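Local coordinates for protein cytochrome b5 reductase 4 (Homo sapiens, PDB 3LF5) that binds heme in a cytochrome b5-like domain and probably passes electrons from NADH through flavin to that heme, at residues K14-N17 against C22-C25; L47-G52 against T56-Q61. All blocks are in the same frame, centred on the assembly; numbering follows the deposited sequence.

Contact 1. Residues K14-N17 against C22-C25; sequences KKHN and CWIC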
ATOM      1  N   LYS A  14       7.539   1.462  -1.979  1.00 10.40           N
ATOM      2  CA  LYS A  14       7.031   1.156  -0.642  0.50 11.08           C
ATOM      3  C   LYS A  14       7.903   1.676   0.492  1.00 12.13           C
ATOM      4  O   LYS A  14       7.426   1.782   1.619  1.00 13.49           O
ATOM      5  CB  LYS A  14       6.837  -0.334  -0.468  0.50 11.55           C
ATOM      6  CG  LYS A  14       5.791  -0.898  -1.331  0.50 12.30           C
ATOM      7  CD  LYS A  14       5.833  -2.417  -1.300  0.50 12.24           C
ATOM      8  CE  LYS A  14       5.691  -2.977   0.104  0.50 12.40           C
ATOM      9  NZ  LYS A  14       4.326  -2.691   0.615  0.50 13.04           N
ATOM     10  N   LYS A  15       9.153   2.051   0.208  1.00 12.31           N
ATOM     11  CA  LYS A  15      10.007   2.671   1.225  1.00 13.89           C
ATOM     12  C   LYS A  15       9.504   4.065   1.615  1.00 13.09           C
ATOM     13  O   LYS A  15       9.802   4.584   2.692  1.00 15.24           O
ATOM     14  CB  LYS A  15      11.431   2.831   0.695  1.00 15.35           C
ATOM     15  CG  LYS A  15      12.148   1.545   0.403  1.00 18.65           C
ATOM     16  CD  LYS A  15      13.496   1.822  -0.256  1.00 24.70           C
ATOM     17  CE  LYS A  15      14.269   0.536  -0.505  1.00 28.72           C
ATOM     18  NZ  LYS A  15      13.663  -0.324  -1.559  1.00 33.12           N
ATOM     19  N   HIS A  16       8.774   4.698   0.714  1.00 11.55           N
ATOM     20  CA  HIS A  16       8.345   6.078   0.892  1.00 11.31           C
ATOM     21  C   HIS A  16       6.896   6.099   1.356  1.00 10.85           C
ATOM     22  O   HIS A  16       5.981   6.528   0.637  1.00 11.04           O
ATOM     23  CB  HIS A  16       8.561   6.841  -0.413  1.00 11.04           C
ATOM     24  CG  HIS A  16       9.961   6.757  -0.900  1.00 11.64           C
ATOM     25  ND1 HIS A  16      10.927   7.688  -0.579  1.00 14.30           N
ATOM     26  CD2 HIS A  16      10.568   5.833  -1.671  1.00 13.07           C
ATOM     27  CE1 HIS A  16      12.072   7.330  -1.135  1.00 14.39           C
ATOM     28  NE2 HIS A  16      11.873   6.214  -1.816  1.00 14.88           N
ATOM     29  N   ASN A  17       6.693   5.606   2.576  1.00 11.58           N
ATOM     30  CA  ASN A  17       5.344   5.362   3.099  1.00 12.18           C
ATOM     31  C   ASN A  17       5.103   6.121   4.400  1.00 13.02           C
ATOM     32  O   ASN A  17       4.252   5.717   5.191  1.00 14.03           O
ATOM     33  CB  ASN A  17       5.072   3.858   3.263  1.00 12.50           C
ATOM     34  CG  ASN A  17       5.947   3.229   4.334  1.00 12.85           C
ATOM     35  OD1 ASN A  17       6.926   3.825   4.757  1.00 14.27           O
ATOM     36  ND2 ASN A  17       5.595   2.032   4.768  1.00 16.59           N
ATOM     37  N   CYS A  22       6.720  10.546   1.458  1.00 11.63           N
ATOM     38  CA  CYS A  22       5.530   9.881   0.978  1.00 11.28           C
ATOM     39  C   CYS A  22       5.477   9.943  -0.524  1.00 11.08           C
ATOM     40  O   CYS A  22       5.302  11.024  -1.091  1.00 11.94           O
ATOM     41  CB  CYS A  22       4.272  10.574   1.519  1.00 12.42           C
ATOM     42  SG  CYS A  22       2.739   9.709   1.138  1.00 14.36           S
ATOM     43  N   TRP A  23       5.657   8.796  -1.175  1.00 10.15           N
ATOM     44  CA  TRP A  23       5.461   8.709  -2.618  1.00  9.60           C
ATOM     45  C   TRP A  23       4.155   7.979  -2.903  1.00  9.29           C
ATOM     46  O   TRP A  23       3.821   6.996  -2.264  1.00 10.49           O
ATOM     47  CB  TRP A  23       6.601   7.968  -3.326  1.00  9.62           C
ATOM     48  CG  TRP A  23       7.951   8.636  -3.295  1.00 10.14           C
ATOM     49  CD1 TRP A  23       8.319   9.756  -2.642  1.00 11.43           C
ATOM     50  CD2 TRP A  23       9.113   8.150  -3.957  1.00 10.85           C
ATOM     51  NE1 TRP A  23       9.648  10.039  -2.889  1.00 11.79           N
ATOM     52  CE2 TRP A  23      10.153   9.045  -3.686  1.00 11.38           C
ATOM     53  CE3 TRP A  23       9.376   7.046  -4.770  1.00 10.72           C
ATOM     54  CZ2 TRP A  23      11.455   8.846  -4.177  1.00 11.34           C
ATOM     55  CZ3 TRP A  23      10.648   6.862  -5.259  1.00 11.27           C
ATOM     56  CH2 TRP A  23      11.675   7.754  -4.958  1.00 12.63           C
ATOM     57  N   ILE A  24       3.457   8.446  -3.940  1.00  9.32           N
ATOM     58  CA  ILE A  24       2.249   7.782  -4.415  1.00  9.87           C
ATOM     59  C   ILE A  24       2.327   7.669  -5.930  1.00  9.61           C
ATOM     60  O   ILE A  24       2.771   8.605  -6.608  1.00 11.61           O
ATOM     61  CB  ILE A  24       0.961   8.552  -4.011  1.00 10.30           C
ATOM     62  CG1 ILE A  24       0.857   8.698  -2.502  1.00 12.75           C
ATOM     63  CG2 ILE A  24      -0.294   7.933  -4.564  1.00 12.85           C
ATOM     64  CD1 ILE A  24      -0.317   9.595  -2.017  1.00 15.51           C
ATOM     65  N   CYS A  25       1.887   6.523  -6.438  1.00  9.40           N
ATOM     66  CA  CYS A  25       1.761   6.300  -7.860  1.00 10.02           C
ATOM     67  C   CYS A  25       0.319   6.540  -8.302  1.00  9.31           C
ATOM     68  O   CYS A  25      -0.592   5.990  -7.695  1.00  9.87           O
ATOM     69  CB  CYS A  25       2.169   4.864  -8.174  1.00 10.92           C
ATOM     70  SG  CYS A  25       1.763   4.292  -9.816  1.00 17.02           S
TER

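Contact 2. Residues L47-G52 against T56-Q61; sequences LMRAAG and TELFDQ. With HEM (protoporphyrin IX containing Fe), chain C.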
ATOM      1  N   LEU A  47      -4.809  11.265   2.346  1.00 13.24           N
ATOM      2  CA  LEU A  47      -3.740  11.130   1.394  1.00 12.62           C
ATOM      3  C   LEU A  47      -2.805   9.972   1.837  1.00 12.61           C
ATOM      4  O   LEU A  47      -2.316   9.185   1.027  1.00 13.26           O
ATOM      5  CB  LEU A  47      -3.006  12.464   1.263  1.00 13.58           C
ATOM      6  CG  LEU A  47      -1.998  12.582   0.146  1.00 13.90           C
ATOM      7  CD1 LEU A  47      -2.590  12.248  -1.210  1.00 16.30           C
ATOM      8  CD2 LEU A  47      -1.451  13.992   0.178  1.00 13.97           C
ATOM      9  N   MET A  48      -2.568   9.863   3.132  1.00 12.75           N
ATOM     10  CA  MET A  48      -1.730   8.793   3.665  1.00 13.41           C
ATOM     11  C   MET A  48      -2.270   7.384   3.436  1.00 13.41           C
ATOM     12  O   MET A  48      -1.509   6.426   3.524  1.00 13.87           O
ATOM     13  CB  MET A  48      -1.509   8.985   5.173  1.00 13.70           C
ATOM     14  CG  MET A  48      -0.482  10.070   5.469  1.00 14.54           C
ATOM     15  SD  MET A  48       1.198   9.676   4.924  1.00 15.78           S
ATOM     16  CE  MET A  48       1.593   8.238   5.931  1.00 18.88           C
ATOM     17  N   ARG A  49      -3.560   7.228   3.121  1.00 13.02           N
ATOM     18  CA  ARG A  49      -4.099   5.924   2.788  1.00 13.38           C
ATOM     19  C   ARG A  49      -3.361   5.315   1.614  1.00 12.37           C
ATOM     20  O   ARG A  49      -3.327   4.088   1.486  1.00 14.64           O
ATOM     21  CB  ARG A  49      -5.581   6.022   2.455  1.00 13.54           C
ATOM     22  CG  ARG A  49      -6.437   6.387   3.659  1.00 15.69           C
ATOM     23  CD  ARG A  49      -7.838   6.646   3.225  1.00 17.90           C
ATOM     24  NE  ARG A  49      -8.491   5.417   2.807  1.00 19.06           N
ATOM     25  CZ  ARG A  49      -9.682   5.370   2.231  1.00 19.64           C
ATOM     26  NH1 ARG A  49     -10.369   6.482   2.013  1.00 22.15           N
ATOM     27  NH2 ARG A  49     -10.177   4.203   1.871  1.00 21.82           N
ATOM     28  N   ALA A  50      -2.778   6.151   0.754  1.00 11.59           N
ATOM     29  CA  ALA A  50      -2.083   5.695  -0.450  1.00 12.10           C
ATOM     30  C   ALA A  50      -0.570   5.740  -0.300  1.00 11.56           C
ATOM     31  O   ALA A  50       0.133   5.470  -1.250  1.00 12.03           O
ATOM     32  CB  ALA A  50      -2.524   6.503  -1.687  1.00 12.88           C
ATOM     33  N   ALA A  51      -0.048   6.027   0.890  1.00 11.79           N
ATOM     34  CA  ALA A  51       1.392   6.220   1.064  1.00 11.69           C
ATOM     35  C   ALA A  51       2.181   4.989   0.630  1.00 11.48           C
ATOM     36  O   ALA A  51       1.872   3.866   1.033  1.00 11.83           O
ATOM     37  CB  ALA A  51       1.694   6.527   2.523  1.00 13.07           C
ATOM     38  N   GLY A  52       3.196   5.192  -0.201  1.00 10.33           N
ATOM     39  CA  GLY A  52       4.045   4.115  -0.627  1.00 11.16           C
ATOM     40  C   GLY A  52       3.348   3.103  -1.500  1.00 11.31           C
ATOM     41  O   GLY A  52       3.751   1.942  -1.526  1.00 13.50           O
ATOM     42  N   THR A  56      -4.128   4.978  -7.462  1.00  9.75           N
ATOM     43  CA  THR A  56      -5.037   5.262  -8.553  1.00 10.18           C
ATOM     44  C   THR A  56      -6.488   4.946  -8.204  1.00 10.20           C
ATOM     45  O   THR A  56      -7.390   5.747  -8.474  1.00 10.57           O
ATOM     46  CB  THR A  56      -4.638   4.457  -9.813  1.00 10.90           C
ATOM     47  OG1 THR A  56      -3.266   4.738 -10.107  1.00 11.43           O
ATOM     48  CG2 THR A  56      -5.491   4.864 -11.016  1.00 12.92           C
ATOM     49  N   GLU A  57      -6.731   3.777  -7.631  1.00 10.83           N
ATOM     50  CA  GLU A  57      -8.120   3.402  -7.288  1.00 11.95           C
ATOM     51  C   GLU A  57      -8.734   4.320  -6.254  1.00 12.47           C
ATOM     52  O   GLU A  57      -9.867   4.761  -6.413  1.00 12.57           O
ATOM     53  CB  GLU A  57      -8.210   1.950  -6.812  1.00 13.78           C
ATOM     54  CG  GLU A  57      -9.594   1.345  -6.689  1.00 20.97           C
ATOM     55  CD  GLU A  57      -9.519  -0.139  -6.339  1.00 27.98           C
ATOM     56  OE1 GLU A  57     -10.437  -0.634  -5.660  1.00 34.13           O
ATOM     57  OE2 GLU A  57      -8.520  -0.801  -6.723  1.00 32.77           O
ATOM     58  N   LEU A  58      -7.988   4.623  -5.197  1.00 11.30           N
ATOM     59  CA  LEU A  58      -8.487   5.546  -4.193  1.00 11.77           C
ATOM     60  C   LEU A  58      -8.780   6.913  -4.829  1.00 11.61           C
ATOM     61  O   LEU A  58      -9.811   7.525  -4.553  1.00 12.41           O
ATOM     62  CB  LEU A  58      -7.477   5.702  -3.058  1.00 13.71           C
ATOM     63  CG  LEU A  58      -7.368   4.521  -2.089  1.00 16.04           C
ATOM     64  CD1 LEU A  58      -6.121   4.649  -1.195  1.00 19.59           C
ATOM     65  CD2 LEU A  58      -8.639   4.414  -1.234  1.00 20.72           C
ATOM     66  N   PHE A  59      -7.837   7.400  -5.628  1.00 10.15           N
ATOM     67  CA  PHE A  59      -7.968   8.708  -6.283  1.00  9.08           C
ATOM     68  C   PHE A  59      -9.241   8.734  -7.149  1.00 10.47           C
ATOM     69  O   PHE A  59     -10.008   9.700  -7.130  1.00 11.67           O
ATOM     70  CB  PHE A  59      -6.708   8.945  -7.141  1.00  8.88           C
ATOM     71  CG  PHE A  59      -6.654  10.276  -7.853  1.00  8.57           C
ATOM     72  CD1 PHE A  59      -5.993  11.349  -7.286  1.00  9.42           C
ATOM     73  CD2 PHE A  59      -7.283  10.465  -9.076  1.00 11.18           C
ATOM     74  CE1 PHE A  59      -5.949  12.581  -7.951  1.00 11.81           C
ATOM     75  CE2 PHE A  59      -7.257  11.676  -9.722  1.00 12.49           C
ATOM     76  CZ  PHE A  59      -6.592  12.734  -9.140  1.00 12.00           C
ATOM     77  N   ASP A  60      -9.444   7.653  -7.902  1.00 11.38           N
ATOM     78  CA  ASP A  60     -10.571   7.597  -8.821  1.00 12.82           C
ATOM     79  C   ASP A  60     -11.905   7.470  -8.079  1.00 13.11           C
ATOM     80  O   ASP A  60     -12.945   7.805  -8.623  1.00 14.97           O
ATOM     81  CB  ASP A  60     -10.409   6.451  -9.809  1.00 13.40           C
ATOM     82  CG  ASP A  60      -9.409   6.744 -10.894  1.00 14.89           C
ATOM     83  OD1 ASP A  60      -8.946   7.902 -11.003  1.00 16.99           O
ATOM     84  OD2 ASP A  60      -9.084   5.801 -11.637  1.00 18.24           O
ATOM     85  N   GLN A  61     -11.881   6.948  -6.870  1.00 13.37           N
ATOM     86  CA  GLN A  61     -13.115   6.785  -6.100  1.00 14.55           C
ATOM     87  C   GLN A  61     -13.587   8.071  -5.450  1.00 14.05           C
ATOM     88  O   GLN A  61     -14.748   8.163  -5.051  1.00 16.76           O
ATOM     89  CB  GLN A  61     -12.976   5.643  -5.103  1.00 16.98           C
ATOM     90  CG  GLN A  61     -12.432   5.892  -3.763  1.00 23.41           C
ATOM     91  CD  GLN A  61     -12.485   4.622  -2.893  1.00 29.30           C
ATOM     92  OE1 GLN A  61     -12.495   3.510  -3.415  1.00 34.16           O
ATOM     93  NE2 GLN A  61     -12.491   4.795  -1.575  1.00 31.44           N
TER
HETATM   94  CHA HEM C   1     -10.405  16.472  -2.124  0.50  9.55           C
HETATM   95  CHB HEM C   1      -9.228  11.994  -0.699  0.50  8.74           C
HETATM   96  CHC HEM C   1      -5.309  12.102  -3.460  0.50  9.14           C
HETATM   97  CHD HEM C   1      -6.353  16.619  -4.734  0.50  9.37           C
HETATM   98  C1A HEM C   1     -10.408  15.251  -1.509  0.50 10.41           C
HETATM   99  C2A HEM C   1     -11.416  14.754  -0.619  0.50 10.22           C
HETATM  100  C3A HEM C   1     -11.096  13.540  -0.216  0.50  8.92           C
HETATM  101  C4A HEM C   1      -9.846  13.206  -0.848  0.50  8.82           C
HETATM  102  CMA HEM C   1     -11.889  12.602   0.721  0.50  9.90           C
HETATM  103  CAA HEM C   1     -12.668  15.532  -0.234  0.50 10.46           C
HETATM  104  CBA HEM C   1     -13.699  15.030  -1.229  0.50 12.26           C
HETATM  105  CGA HEM C   1     -15.094  15.374  -0.849  0.50 14.50           C
HETATM  106  O1A HEM C   1     -15.899  15.259  -1.800  0.50 15.26           O
HETATM  107  O2A HEM C   1     -15.381  15.747   0.330  0.50 14.54           O
HETATM  108  C1B HEM C   1      -8.104  11.594  -1.367  0.50  9.19           C
HETATM  109  C2B HEM C   1      -7.479  10.294  -1.282  0.50  9.47           C
HETATM  110  C3B HEM C   1      -6.392  10.320  -2.044  0.50  9.14           C
HETATM  111  C4B HEM C   1      -6.303  11.640  -2.646  0.50  8.80           C
HETATM  112  CMB HEM C   1      -8.000   9.119  -0.442  0.50 10.73           C
HETATM  113  CAB HEM C   1      -5.415   9.145  -2.264  0.50 10.18           C
HETATM  114  CBB HEM C   1      -4.863   8.920  -3.461  0.50 11.73           C
HETATM  115  C1C HEM C   1      -5.208  13.363  -3.971  0.50  9.31           C
HETATM  116  C2C HEM C   1      -4.123  13.921  -4.746  0.50  9.09           C
HETATM  117  C3C HEM C   1      -4.458  15.159  -5.077  0.50  9.59           C
HETATM  118  C4C HEM C   1      -5.732  15.437  -4.536  0.50  9.81           C
HETATM  119  CMC HEM C   1      -2.828  13.215  -5.132  0.50  8.20           C
HETATM  120  CAC HEM C   1      -3.695  16.219  -5.871  0.50 11.43           C
HETATM  121  CBC HEM C   1      -2.998  15.878  -6.935  0.50 13.69           C
HETATM  122  C1D HEM C   1      -7.584  16.948  -4.269  0.50  9.30           C
HETATM  123  C2D HEM C   1      -8.321  18.093  -4.715  0.50 11.06           C
HETATM  124  C3D HEM C   1      -9.591  18.065  -3.893  0.50 10.29           C
HETATM  125  C4D HEM C   1      -9.489  16.900  -3.043  0.50 10.06           C
HETATM  126  CMD HEM C   1      -7.882  19.108  -5.785  0.50 11.41           C
HETATM  127  CAD HEM C   1     -10.755  19.052  -4.025  0.50  9.80           C
HETATM  128  CBD HEM C   1     -11.601  18.693  -5.258  0.50 12.11           C
HETATM  129  CGD HEM C   1     -12.718  19.723  -5.313  0.50 15.64           C
HETATM  130  O1D HEM C   1     -12.424  20.942  -5.288  0.50 17.05           O
HETATM  131  O2D HEM C   1     -13.897  19.296  -5.359  0.50 20.00           O
HETATM  132  NA  HEM C   1      -9.438  14.272  -1.622  0.50  9.43           N
HETATM  133  NB  HEM C   1      -7.374  12.399  -2.206  0.50  7.79           N
HETATM  134  NC  HEM C   1      -6.186  14.329  -3.867  0.50  9.53           N
HETATM  135  ND  HEM C   1      -8.281  16.268  -3.307  0.50 10.08           N
HETATM  136 FE   HEM C   1      -7.799  14.322  -2.775  0.50  9.46          FE

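Contact 1. Residues K14-N17 against C22-C25
The edge of the cytochrome b5 beta sheet is where His16, just past helix 10-15, meets Trp23 of strand 21-26. The two side chains lie side by side and point the same way. Their rings form a face-to-face stack: the imidazole and the six-membered ring of the indole are parallel, with centroids 3.5 Å apart. His16 ND1 sits 3.5 Å from Trp23 CE2, and His16 NE2 lies 3.5 Å from Trp23 CH2. His16 CB lies over the same stacked indole, above its five-membered ring, in a CH-pi contact 3.7 Å from the centroid. Both residues hold CG beside the backbone N (chi1 -55° and -66°), which lets the rings leave their chains in the same direction. The backbones meet as an antiparallel pair of short strand 17-18 with 21-26; Asn17 and Cys22 are a non-hydrogen-bonded pair whose side chains diverge. Next to it, Trp23 N donates to His16 O at 2.9 Å, with an N-H...O angle of 162°. The same oxygen receives a CA-H...O contact from Cys22 CA at 3.4 Å. His16 ND1 is hydrogen-bonded to Asp21 OD1 and NE2 to Glu12 OE2, which fixes the rotation of the imidazole over the indole.

Contact 2. Residues L47-G52 against T56-Q61
The heme pocket of the cytochrome b5 domain is bordered here by Arg49 and Ala50, in the turn after helix 44-48, and Leu58 on helix 56-63. Leu58 reaches across with both methyl branches. Its CD1 meets the turn, 4.1 Å from Ala50 CB and 3.9 Å from Arg49 CB. Its CD2 lies over one face of the Arg49 guanidinium, 3.5 Å from NH2 and offset toward the rim. The arginine chain bends at chi3 (70°), which brings this flat group back over the leucine methyl. The interaction is apolar packing against a charged plane; the charge itself is met by a salt bridge from Arg49 NH1 to Glu46. Gln61 is a looser neighbour: its amide is turned 65° from the guanidinium, with NE2 4.2 Å from Arg49 NH2. No hydrogen bond joins the two segments.

The porphyrin lies beside this apolar contact. Ala50 CB is 3.8 Å from the heme vinyl atom CBB, and Leu47 CD1 lies 3.5 Å from the meso carbon CHC. With chi1 at -178°, the Phe59 ring is carried toward the porphyrin edge first, CE1 being 3.9 Å from heme C2C. With an alanine in place of Leu58, both methyl branches go, and a gap would probably open between the turn and helix 56-63, leaving the Arg49 guanidinium without the methyl over its face.

A type I beta turn from Met48 to Ala51 leads the chain away from helix 44-48. Leu47 and Ala50 pack on Ile24 of strand 21-26, and Phe59 packs on Ile26 of the same strand. Phe59 also makes edge-to-face contacts with His63 and Tyr68, which joins helix 56-63 to the start of helix 68-71.

How the contacts relate
From the N terminus, helix 10-15 comes first, and just after it contact 1 closes the hairpin of strands 17-18 and 21-26. Contact 2 opens only later. It closes a second loop, from helix 44-48 through strand 53-54 to helix 56-63. The contacts are therefore in series, neither nested nor crossed. Their centres lie about 11 Å apart, and strand 21-26 links them. A probable hydrogen bond joins Gly52 N to Trp23 O, while Lys14 CG packs against Gly52 O. Contact 1 thus ties the loop after helix 10-15 to the sheet, and contact 2 joins the turn after helix 44-48 to helix 56-63. Both contacts also touch the second subunit.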